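Tumor necrosis factor ligand superfamily member 9 (Mus musculus, PDB 6MKB) is a TNF-family cytokine that binds the receptor TNFRSF9 (4-1BB) and induces proliferation of activated T cells. Local coordinates at residues S7-K12 with L161-P166; L26-Q31 with L43-D48; K49-V54 with G128-V133; L59-L64 with S120-L125. One frame throughout, in Å; residues are numbered along the deposited sequence.

How the interactions relate
All four contacts lie in the TNF homology domain, an antiparallel β jelly roll. Interaction 1 joins the first strand of the domain to its last, and the other three are nested inside the loop it closes. Interaction 2 comes next along the chain, followed by interaction 3, which encloses interaction 4. Interactions 1 and 4, centred about 10 Å apart, build on the neighbouring strands 149-166 and 58-70 and lie on the sheet that pairs the two subunits of the dimer. Interactions 2 and 3, about 8 Å apart, share the 43-46/51-54 hairpin and build the other sheet. L161 and L125 pack on V54 and L131, linking the two groups through the hydrophobic interior.

Interaction 1. Residues S7-K12 with L161-P166; sequences SPVFAK and LFLVKP
The carbonyl oxygen of L161 is met by two groups of the facing strand, one N-H and one C-H. A11 N lies 2.9 Å from L161 O, nearly in line with the C=O bond, and F10 CA adds a C-H...O contact to L161 O at 3.4 Å. L161 N returns a bond to A11 O, closing the hydrogen-bonded pair. Further along, V9 O is shared in a similar way: L163 N reaches V9 O at 3.1 Å, while F162 CA supplies the C-H...O contact. A water then bridges V9 N and L163 O. This is the TNF jelly roll joining its first strand antiparallel to its last, in the sheet that meets the second subunit. On the face carrying F10 and F162, chi1 of 178° swings the F10 ring away from its backbone N, whereas F162 tucks CG between N and the carbonyl carbon (chi1 45°). The rings meet rim to rim, planes 32° apart, with F162 CD2 3.5 Å from F10 CD1. F162 stacks on Y61 of its own chain and on F162 of the second subunit. Away from the rings, V9 CB packs 3.8 Å from L163 CB, and L43 covers V9, A11 and L161.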
# COMPACT_ATOMS: atom_id res chain seq x y z
N SER B 7 -5.23 -11.84 -20.67
CA SER B 7 -4.26 -11.82 -19.57
C SER B 7 -4.42 -10.53 -18.72
O SER B 7 -4.65 -9.45 -19.29
CB SER B 7 -2.84 -11.94 -20.11
OG SER B 7 -1.84 -11.64 -19.13
N PRO B 8 -4.26 -10.61 -17.37
CA PRO B 8 -4.39 -9.38 -16.55
C PRO B 8 -3.32 -8.33 -16.86
O PRO B 8 -2.17 -8.68 -17.12
CB PRO B 8 -4.25 -9.90 -15.11
CG PRO B 8 -4.62 -11.38 -15.21
CD PRO B 8 -4.02 -11.79 -16.52
N VAL B 9 -3.72 -7.05 -16.87
CA VAL B 9 -2.80 -5.94 -17.13
C VAL B 9 -2.22 -5.55 -15.78
O VAL B 9 -2.96 -5.11 -14.90
CB VAL B 9 -3.48 -4.78 -17.88
CG1 VAL B 9 -2.54 -3.59 -18.03
CG2 VAL B 9 -4.00 -5.23 -19.25
N PHE B 10 -0.92 -5.84 -15.58
CA PHE B 10 -0.21 -5.64 -14.32
C PHE B 10 1.27 -5.37 -14.55
O PHE B 10 1.88 -5.97 -15.43
CB PHE B 10 -0.38 -6.89 -13.40
CG PHE B 10 0.34 -6.85 -12.06
CD1 PHE B 10 -0.21 -6.17 -10.98
CD2 PHE B 10 1.55 -7.50 -11.88
CE1 PHE B 10 0.45 -6.12 -9.75
CE2 PHE B 10 2.21 -7.46 -10.64
CZ PHE B 10 1.65 -6.77 -9.59
N ALA B 11 1.84 -4.51 -13.71
CA ALA B 11 3.27 -4.19 -13.70
C ALA B 11 3.75 -3.95 -12.27
O ALA B 11 3.02 -3.37 -11.47
CB ALA B 11 3.56 -2.98 -14.56
N LYS B 12 4.96 -4.41 -11.95
CA LYS B 12 5.63 -4.18 -10.67
C LYS B 12 7.11 -4.03 -10.95
O LYS B 12 7.80 -5.03 -11.16
CB LYS B 12 5.36 -5.29 -9.62
CG LYS B 12 5.85 -4.88 -8.23
CD LYS B 12 5.74 -5.99 -7.17
CE LYS B 12 6.61 -5.61 -6.00
NZ LYS B 12 6.43 -6.51 -4.84
N LEU B 161 1.16 -0.86 -11.22
CA LEU B 161 -0.27 -0.64 -11.44
C LEU B 161 -0.91 -1.87 -12.03
O LEU B 161 -0.21 -2.80 -12.46
CB LEU B 161 -0.60 0.60 -12.34
CG LEU B 161 0.29 0.96 -13.57
CD1 LEU B 161 0.39 -0.15 -14.55
CD2 LEU B 161 -0.28 2.11 -14.30
N PHE B 162 -2.24 -1.87 -12.03
CA PHE B 162 -3.05 -2.89 -12.64
C PHE B 162 -4.38 -2.33 -13.09
O PHE B 162 -4.95 -1.49 -12.42
CB PHE B 162 -3.24 -4.12 -11.75
CG PHE B 162 -3.58 -4.00 -10.30
CD1 PHE B 162 -4.90 -3.93 -9.88
CD2 PHE B 162 -2.59 -4.17 -9.32
CE1 PHE B 162 -5.22 -3.96 -8.51
CE2 PHE B 162 -2.91 -4.20 -7.95
CZ PHE B 162 -4.22 -4.12 -7.56
N LEU B 163 -4.86 -2.79 -14.26
CA LEU B 163 -6.13 -2.37 -14.81
C LEU B 163 -7.26 -3.06 -14.06
O LEU B 163 -7.36 -4.29 -14.08
CB LEU B 163 -6.20 -2.63 -16.33
CG LEU B 163 -7.50 -2.23 -17.06
CD1 LEU B 163 -7.85 -0.74 -16.84
CD2 LEU B 163 -7.37 -2.50 -18.56
N VAL B 164 -8.11 -2.26 -13.42
CA VAL B 164 -9.25 -2.66 -12.59
C VAL B 164 -10.55 -2.60 -13.42
O VAL B 164 -11.41 -3.46 -13.30
CB VAL B 164 -9.28 -1.73 -11.34
CG1 VAL B 164 -10.64 -1.69 -10.67
CG2 VAL B 164 -8.19 -2.10 -10.35
N LYS B 165 -10.70 -1.57 -14.23
CA LYS B 165 -11.90 -1.39 -15.02
C LYS B 165 -11.54 -0.73 -16.37
O LYS B 165 -11.22 0.46 -16.39
CB LYS B 165 -12.94 -0.57 -14.23
CG LYS B 165 -14.27 -0.36 -14.93
CD LYS B 165 -15.23 0.54 -14.15
CE LYS B 165 -14.76 1.87 -13.56
NZ LYS B 165 -14.60 2.94 -14.57
N PRO B 166 -11.65 -1.46 -17.50
CA PRO B 166 -11.37 -0.83 -18.81
C PRO B 166 -12.34 0.29 -19.13
O PRO B 166 -13.45 0.33 -18.61
CB PRO B 166 -11.53 -2.00 -19.80
CG PRO B 166 -11.37 -3.24 -18.95
CD PRO B 166 -12.03 -2.87 -17.67
O HOH W 1 -6.38 -6.16 -15.95

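Interaction 2. Residues L26-Q31 with L43-D48; sequences LNWHSQ and LRYEED. With SO4 (sulfate ion), chain K; SO4 (sulfate ion), chain M.
Y45 reaches across to W28 with its ring almost perpendicular to the indole, the planes of the phenol and the five-membered ring standing 87° apart. The rings meet obliquely, and the hydroxyl does the touching, with Y45 OH at the indole edge, in its plane and 3.7 Å from W28 CD1. The same oxygen accepts a weak, bent hydrogen bond from the backbone, W28 N to Y45 OH at 3.3 Å. A first torsion of 178° stretches Y45 out from its own strand toward the other. W28 CB lies 3.8 Å from Y45 CZ, and nearer the root of the phenol S30 CB comes obliquely to 3.7 Å from Y45 CD2. Here a tyrosine, not a backbone ladder, spans the gap between strands 24-29 and 43-46 of the jelly roll, while the indole turns inward to meet the F159 ring. H29 turns away from strand 43-46 and meets two sulfates, probably from the crystallisation liquor, at its ring edge. H29 ND1 donates to O4 of the chain K sulfate at 2.8 Å, and H29 NE2 weakly to O4 of the chain M sulfate. With both ring nitrogens donating to anions, the imidazole is probably protonated in this crystal.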
# COMPACT_ATOMS: atom_id res chain seq x y z
N LEU B 26 13.52 8.45 -10.32
CA LEU B 26 14.04 7.13 -10.11
C LEU B 26 14.10 6.30 -11.40
O LEU B 26 13.22 6.40 -12.28
CB LEU B 26 13.22 6.38 -9.05
CG LEU B 26 13.39 6.81 -7.61
CD1 LEU B 26 12.47 6.03 -6.73
CD2 LEU B 26 14.83 6.67 -7.12
N ASN B 27 15.16 5.48 -11.48
CA ASN B 27 15.40 4.50 -12.52
C ASN B 27 14.80 3.18 -12.04
O ASN B 27 14.81 2.90 -10.84
CB ASN B 27 16.89 4.37 -12.81
CG ASN B 27 17.36 5.35 -13.86
OD1 ASN B 27 16.91 5.34 -15.01
ND2 ASN B 27 18.28 6.22 -13.47
N TRP B 28 14.27 2.38 -12.95
CA TRP B 28 13.63 1.13 -12.59
C TRP B 28 14.19 -0.04 -13.40
O TRP B 28 14.56 0.12 -14.57
CB TRP B 28 12.09 1.23 -12.82
CG TRP B 28 11.47 2.34 -12.02
CD1 TRP B 28 11.35 3.64 -12.40
CD2 TRP B 28 11.07 2.27 -10.64
NE1 TRP B 28 10.89 4.40 -11.34
CE2 TRP B 28 10.71 3.58 -10.25
CE3 TRP B 28 10.88 1.22 -9.73
CZ2 TRP B 28 10.21 3.87 -8.98
CZ3 TRP B 28 10.41 1.51 -8.47
CH2 TRP B 28 10.12 2.83 -8.09
N HIS B 29 14.27 -1.22 -12.75
CA HIS B 29 14.52 -2.50 -13.40
C HIS B 29 13.15 -2.90 -13.96
O HIS B 29 12.18 -2.92 -13.19
CB HIS B 29 15.04 -3.58 -12.41
CG HIS B 29 16.35 -3.30 -11.74
ND1 HIS B 29 17.55 -3.35 -12.44
CD2 HIS B 29 16.62 -3.12 -10.43
CE1 HIS B 29 18.50 -3.14 -11.55
NE2 HIS B 29 17.99 -2.99 -10.32
N SER B 30 13.04 -3.17 -15.28
CA SER B 30 11.77 -3.60 -15.91
C SER B 30 11.74 -5.15 -16.15
O SER B 30 10.71 -5.68 -16.58
CB SER B 30 11.53 -2.84 -17.22
OG SER B 30 12.59 -3.02 -18.15
N GLN B 31 12.87 -5.85 -15.87
CA GLN B 31 13.06 -7.31 -15.99
C GLN B 31 14.06 -7.81 -14.93
O GLN B 31 14.95 -7.06 -14.54
CB GLN B 31 13.53 -7.70 -17.40
CG GLN B 31 14.73 -6.91 -17.93
CD GLN B 31 15.20 -7.39 -19.28
OE1 GLN B 31 14.40 -7.72 -20.17
NE2 GLN B 31 16.51 -7.42 -19.48
N LEU B 43 1.53 -2.69 -21.32
CA LEU B 43 2.41 -1.90 -20.45
C LEU B 43 3.84 -1.97 -20.96
O LEU B 43 4.33 -3.06 -21.26
CB LEU B 43 2.33 -2.35 -18.98
CG LEU B 43 1.00 -2.14 -18.27
CD1 LEU B 43 0.93 -2.94 -17.01
CD2 LEU B 43 0.68 -0.64 -18.06
N ARG B 44 4.50 -0.81 -21.06
CA ARG B 44 5.89 -0.69 -21.51
C ARG B 44 6.67 0.16 -20.55
O ARG B 44 6.10 1.05 -19.92
CB ARG B 44 5.96 -0.03 -22.91
CG ARG B 44 5.62 -0.94 -24.08
CD ARG B 44 5.30 -0.18 -25.37
NE ARG B 44 6.31 0.84 -25.70
CZ ARG B 44 6.05 2.13 -25.86
NH1 ARG B 44 4.80 2.58 -25.83
NH2 ARG B 44 7.03 2.97 -26.12
N TYR B 45 7.98 -0.06 -20.48
CA TYR B 45 8.84 0.80 -19.69
C TYR B 45 9.95 1.38 -20.58
O TYR B 45 10.66 0.64 -21.26
CB TYR B 45 9.41 0.10 -18.44
CG TYR B 45 10.35 1.01 -17.68
CD1 TYR B 45 9.87 2.15 -17.03
CD2 TYR B 45 11.72 0.79 -17.67
CE1 TYR B 45 10.73 3.03 -16.37
CE2 TYR B 45 12.58 1.64 -16.99
CZ TYR B 45 12.08 2.76 -16.35
OH TYR B 45 12.95 3.61 -15.71
N GLU B 46 10.08 2.73 -20.57
CA GLU B 46 11.05 3.50 -21.34
C GLU B 46 12.20 3.96 -20.44
O GLU B 46 12.02 4.85 -19.61
CB GLU B 46 10.36 4.71 -22.01
CG GLU B 46 9.34 4.32 -23.08
CD GLU B 46 9.00 5.42 -24.06
OE1 GLU B 46 9.55 6.54 -23.93
OE2 GLU B 46 8.21 5.16 -24.99
N GLU B 47 13.38 3.36 -20.63
CA GLU B 47 14.59 3.60 -19.84
C GLU B 47 15.07 5.07 -19.87
O GLU B 47 15.46 5.61 -18.83
CB GLU B 47 15.73 2.67 -20.30
CG GLU B 47 16.66 2.32 -19.15
CD GLU B 47 17.94 1.56 -19.47
OE1 GLU B 47 18.00 0.89 -20.52
OE2 GLU B 47 18.89 1.65 -18.65
N ASP B 48 15.05 5.69 -21.06
CA ASP B 48 15.48 7.06 -21.33
C ASP B 48 14.63 8.09 -20.56
O ASP B 48 15.19 8.97 -19.88
CB ASP B 48 15.45 7.35 -22.84
CG ASP B 48 14.18 6.91 -23.58
OD1 ASP B 48 13.90 5.68 -23.61
OD2 ASP B 48 13.48 7.78 -24.14
S SO4 K . 18.61 -3.35 -15.57
O1 SO4 K . 17.57 -2.34 -15.90
O2 SO4 K . 19.29 -3.73 -16.83
O3 SO4 K . 19.62 -2.82 -14.62
O4 SO4 K . 17.96 -4.54 -14.96
S SO4 M . 21.69 -0.83 -9.66
O1 SO4 M . 21.35 0.61 -9.55
O2 SO4 M . 21.91 -1.14 -11.10
O3 SO4 M . 22.95 -1.09 -8.92
O4 SO4 M . 20.59 -1.66 -9.10

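Interaction 3. Residues K49-V54 with G128-V133; sequences KKELVV and GHRLSV
R130 carries CG anti to its carbonyl carbon (chi1 -64°) and runs extended to NE, and E51, with a like first torsion (chi1 -74°) and a straight chain beyond, crosses it at about a right angle. This brings R130 NH1 to 2.8 Å from E51 OE1 in a salt bridge. The oxygen lies in the guanidinium plane and is met nearly along its own C-O bond, but carboxylate and guanidinium planes are 58° apart, so one oxygen takes one N-H rather than the two groups pairing flat. V53 runs alongside R130 and lays CG2 over one guanidinium face, offset toward the rim, with V53 CG2 4.0 Å from R130 CZ. Underneath is an antiparallel ladder of the outer jelly-roll sheet. L52 N to L131 O measures 2.8 Å, with L131 N to L52 O in return. V54 N donates to H129 O in an almost straight bond, and G128 N reaches V54 O at 2.8 Å, where G128 and H129 form a G1 bulge. At the other end a water links K50 O to V133 N, and S132 CB presses 3.4 Å from K50 O while S132 OG turns to Q88. L52 and L131 face the interior. On the opposite face K90 binds E51 OE2 and E46 binds R130 NH2; this alternation of charges would be expected to favour ionised E51 despite its burial.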
# COMPACT_ATOMS: atom_id res chain seq x y z
N LYS B 49 13.29 7.96 -20.63
CA LYS B 49 12.34 8.87 -19.98
C LYS B 49 12.06 8.47 -18.54
O LYS B 49 11.51 9.29 -17.79
CB LYS B 49 11.03 8.92 -20.78
CG LYS B 49 11.17 9.30 -22.26
CD LYS B 49 11.41 10.81 -22.50
CE LYS B 49 12.54 11.09 -23.49
NZ LYS B 49 12.21 10.70 -24.89
N LYS B 50 12.45 7.22 -18.15
CA LYS B 50 12.25 6.59 -16.83
C LYS B 50 10.72 6.51 -16.55
O LYS B 50 10.27 6.60 -15.40
CB LYS B 50 13.02 7.30 -15.70
CG LYS B 50 14.50 7.57 -16.02
CD LYS B 50 15.16 8.47 -14.99
CE LYS B 50 16.13 9.46 -15.59
NZ LYS B 50 17.24 8.79 -16.33
N GLU B 51 9.94 6.30 -17.64
CA GLU B 51 8.48 6.26 -17.59
C GLU B 51 7.85 4.93 -17.97
O GLU B 51 8.28 4.26 -18.92
CB GLU B 51 7.90 7.33 -18.53
CG GLU B 51 8.04 8.74 -18.00
CD GLU B 51 7.75 9.83 -19.00
OE1 GLU B 51 7.64 9.54 -20.21
OE2 GLU B 51 7.65 11.00 -18.57
N LEU B 52 6.80 4.61 -17.23
CA LEU B 52 5.92 3.49 -17.46
C LEU B 52 4.82 4.02 -18.36
O LEU B 52 4.19 5.02 -18.03
CB LEU B 52 5.39 2.98 -16.11
CG LEU B 52 4.47 1.75 -16.09
CD1 LEU B 52 5.10 0.57 -16.74
CD2 LEU B 52 4.19 1.33 -14.62
N VAL B 53 4.69 3.42 -19.55
CA VAL B 53 3.73 3.81 -20.59
C VAL B 53 2.53 2.84 -20.58
O VAL B 53 2.68 1.65 -20.79
CB VAL B 53 4.40 3.89 -22.02
CG1 VAL B 53 3.45 4.53 -23.03
CG2 VAL B 53 5.71 4.66 -21.96
N VAL B 54 1.35 3.40 -20.31
CA VAL B 54 0.06 2.70 -20.24
C VAL B 54 -0.59 2.73 -21.63
O VAL B 54 -0.80 3.80 -22.20
CB VAL B 54 -0.82 3.37 -19.15
CG1 VAL B 54 -2.29 3.00 -19.29
CG2 VAL B 54 -0.30 3.04 -17.76
N GLY B 128 -1.82 5.90 -23.66
CA GLY B 128 -0.50 6.51 -23.82
C GLY B 128 -0.04 7.26 -22.59
O GLY B 128 0.90 8.05 -22.67
N HIS B 129 -0.71 7.02 -21.45
CA HIS B 129 -0.40 7.66 -20.17
C HIS B 129 1.01 7.29 -19.73
O HIS B 129 1.40 6.12 -19.80
CB HIS B 129 -1.44 7.30 -19.09
CG HIS B 129 -1.92 8.47 -18.30
ND1 HIS B 129 -1.06 9.18 -17.47
CD2 HIS B 129 -3.14 9.02 -18.22
CE1 HIS B 129 -1.79 10.13 -16.92
NE2 HIS B 129 -3.05 10.08 -17.34
N ARG B 130 1.78 8.29 -19.33
CA ARG B 130 3.18 8.14 -18.92
C ARG B 130 3.27 8.46 -17.44
O ARG B 130 2.73 9.47 -16.98
CB ARG B 130 4.12 9.03 -19.76
CG ARG B 130 4.11 8.60 -21.21
CD ARG B 130 4.82 9.57 -22.11
NE ARG B 130 5.15 8.88 -23.35
CZ ARG B 130 6.29 8.25 -23.58
NH1 ARG B 130 7.28 8.29 -22.69
NH2 ARG B 130 6.45 7.55 -24.69
N LEU B 131 3.91 7.55 -16.69
CA LEU B 131 4.05 7.63 -15.25
C LEU B 131 5.51 7.42 -14.86
O LEU B 131 6.12 6.42 -15.23
CB LEU B 131 3.18 6.53 -14.62
CG LEU B 131 1.82 6.85 -13.97
CD1 LEU B 131 1.02 7.83 -14.71
CD2 LEU B 131 0.99 5.60 -13.83
N SER B 132 6.09 8.39 -14.18
CA SER B 132 7.45 8.32 -13.67
C SER B 132 7.37 8.58 -12.15
O SER B 132 6.32 9.01 -11.66
CB SER B 132 8.38 9.29 -14.40
OG SER B 132 8.15 10.65 -14.07
N VAL B 133 8.44 8.27 -11.41
CA VAL B 133 8.44 8.46 -9.96
C VAL B 133 9.66 9.27 -9.55
O VAL B 133 10.80 8.88 -9.84
CB VAL B 133 8.38 7.10 -9.20
CG1 VAL B 133 8.36 7.29 -7.67
CG2 VAL B 133 7.18 6.27 -9.66
O HOH W 2 10.55 6.77 -12.71

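Interaction 4. Residues L59-L64 with S120-L125; sequences LYYVFL and SQLLLL
Strands 59-64 and 120-125 run antiparallel with marked twist, their axes 144° apart, and Y60 with L123 and V62 with Q121 each exchange two backbone bonds. The bonds are short and nearly straight: L123 N to Y60 O is 2.8 Å and V62 N to Q121 O is 2.9 Å. L122 CA and S120 CA add C-H...O contacts to Y60 O and V62 O. On the face carrying Y61, the tyrosine extends with CG anti to its backbone N (chi1 177°), which lays the ring along the neighbouring strand toward S120. Its hydroxyl accepts a weak hydrogen bond, S120 OG to Y61 OH at 3.2 Å, while L122 CD2 meets the ring at its edge and sits 3.8 Å from Y61 CB. These two strands belong to the inner sheet of the TNF jelly roll, with 58-70 lying between 115-125 and 149-166. From this face Y61 and F63 each reach the ring of the other's counterpart, F63 or Y61 of the second subunit. L59 CD1 lies 4.0 Å from L124 CD2, farther along the same face. The other face turns into the sandwich. There L125 crosses Y60 at about a right angle, L125 CD1 coming obliquely to 3.7 Å from Y60 CD1, and Y60 OH is tied to S56 O. V62 CG2 meets L123 CD1, also at 3.7 Å, and V54 packs against both Y60 and L125.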
# COMPACT_ATOMS: atom_id res chain seq x y z
N LEU B 59 -9.58 2.49 -15.36
CA LEU B 59 -9.34 2.71 -13.94
C LEU B 59 -8.22 1.77 -13.49
O LEU B 59 -8.37 0.54 -13.56
CB LEU B 59 -10.63 2.50 -13.13
CG LEU B 59 -10.58 2.87 -11.65
CD1 LEU B 59 -10.46 4.39 -11.44
CD2 LEU B 59 -11.80 2.31 -10.92
N TYR B 60 -7.08 2.35 -13.10
CA TYR B 60 -5.92 1.59 -12.67
C TYR B 60 -5.68 1.76 -11.19
O TYR B 60 -5.82 2.87 -10.66
CB TYR B 60 -4.64 2.02 -13.43
CG TYR B 60 -4.55 1.56 -14.87
CD1 TYR B 60 -5.22 2.24 -15.88
CD2 TYR B 60 -3.77 0.47 -15.22
CE1 TYR B 60 -5.15 1.83 -17.21
CE2 TYR B 60 -3.67 0.05 -16.55
CZ TYR B 60 -4.38 0.72 -17.54
OH TYR B 60 -4.30 0.30 -18.85
N TYR B 61 -5.30 0.67 -10.52
CA TYR B 61 -4.87 0.70 -9.14
C TYR B 61 -3.38 0.95 -9.22
O TYR B 61 -2.66 0.09 -9.73
CB TYR B 61 -5.23 -0.61 -8.45
CG TYR B 61 -4.76 -0.73 -7.01
CD1 TYR B 61 -3.44 -1.03 -6.71
CD2 TYR B 61 -5.68 -0.70 -5.96
CE1 TYR B 61 -3.02 -1.20 -5.39
CE2 TYR B 61 -5.27 -0.91 -4.65
CZ TYR B 61 -3.94 -1.12 -4.36
OH TYR B 61 -3.53 -1.31 -3.06
N VAL B 62 -2.92 2.15 -8.85
CA VAL B 62 -1.50 2.49 -8.93
C VAL B 62 -0.93 2.39 -7.53
O VAL B 62 -1.59 2.81 -6.57
CB VAL B 62 -1.27 3.88 -9.57
CG1 VAL B 62 0.21 4.08 -9.92
CG2 VAL B 62 -2.14 4.07 -10.81
N PHE B 63 0.26 1.78 -7.40
CA PHE B 63 0.88 1.59 -6.09
C PHE B 63 2.35 1.97 -6.11
O PHE B 63 3.03 1.86 -7.14
CB PHE B 63 0.70 0.14 -5.59
CG PHE B 63 1.31 -0.95 -6.43
CD1 PHE B 63 2.64 -1.35 -6.23
CD2 PHE B 63 0.57 -1.61 -7.41
CE1 PHE B 63 3.22 -2.34 -7.04
CE2 PHE B 63 1.14 -2.62 -8.19
CZ PHE B 63 2.46 -2.98 -8.00
N LEU B 64 2.82 2.42 -4.94
CA LEU B 64 4.17 2.80 -4.58
C LEU B 64 4.52 2.16 -3.27
O LEU B 64 3.70 2.18 -2.35
CB LEU B 64 4.34 4.31 -4.45
CG LEU B 64 4.17 5.17 -5.71
CD1 LEU B 64 4.07 6.68 -5.32
CD2 LEU B 64 5.32 4.94 -6.69
N SER B 120 -1.28 3.73 -2.29
CA SER B 120 -2.06 3.33 -3.46
C SER B 120 -3.14 4.34 -3.75
O SER B 120 -3.59 5.05 -2.85
CB SER B 120 -2.66 1.93 -3.33
OG SER B 120 -3.58 1.83 -2.25
N GLN B 121 -3.54 4.41 -5.02
CA GLN B 121 -4.63 5.24 -5.48
C GLN B 121 -5.25 4.65 -6.74
O GLN B 121 -4.52 4.18 -7.62
CB GLN B 121 -4.16 6.68 -5.74
CG GLN B 121 -5.29 7.70 -5.58
CD GLN B 121 -4.95 8.68 -4.49
OE1 GLN B 121 -5.04 8.37 -3.28
NE2 GLN B 121 -4.52 9.86 -4.88
N LEU B 122 -6.59 4.70 -6.83
CA LEU B 122 -7.31 4.28 -8.01
C LEU B 122 -7.38 5.51 -8.91
O LEU B 122 -7.89 6.55 -8.48
CB LEU B 122 -8.68 3.72 -7.64
CG LEU B 122 -8.71 2.29 -7.09
CD1 LEU B 122 -9.99 2.04 -6.29
CD2 LEU B 122 -8.58 1.24 -8.21
N LEU B 123 -6.79 5.44 -10.10
CA LEU B 123 -6.71 6.59 -11.01
C LEU B 123 -7.25 6.29 -12.41
O LEU B 123 -7.00 5.21 -12.96
CB LEU B 123 -5.24 7.06 -11.16
CG LEU B 123 -4.53 7.60 -9.90
CD1 LEU B 123 -3.03 7.58 -10.08
CD2 LEU B 123 -4.97 9.00 -9.57
N LEU B 124 -7.94 7.27 -12.99
CA LEU B 124 -8.40 7.19 -14.38
C LEU B 124 -7.24 7.58 -15.28
O LEU B 124 -6.76 8.72 -15.23
CB LEU B 124 -9.62 8.07 -14.65
CG LEU B 124 -10.97 7.60 -14.11
CD1 LEU B 124 -11.98 8.69 -14.29
CD2 LEU B 124 -11.43 6.30 -14.78
N LEU B 125 -6.75 6.62 -16.05
CA LEU B 125 -5.64 6.83 -16.97
C LEU B 125 -6.12 6.73 -18.42
O LEU B 125 -7.10 6.03 -18.71
CB LEU B 125 -4.48 5.84 -16.71
CG LEU B 125 -3.85 5.85 -15.29
CD1 LEU B 125 -2.69 4.86 -15.22
CD2 LEU B 125 -3.36 7.24 -14.87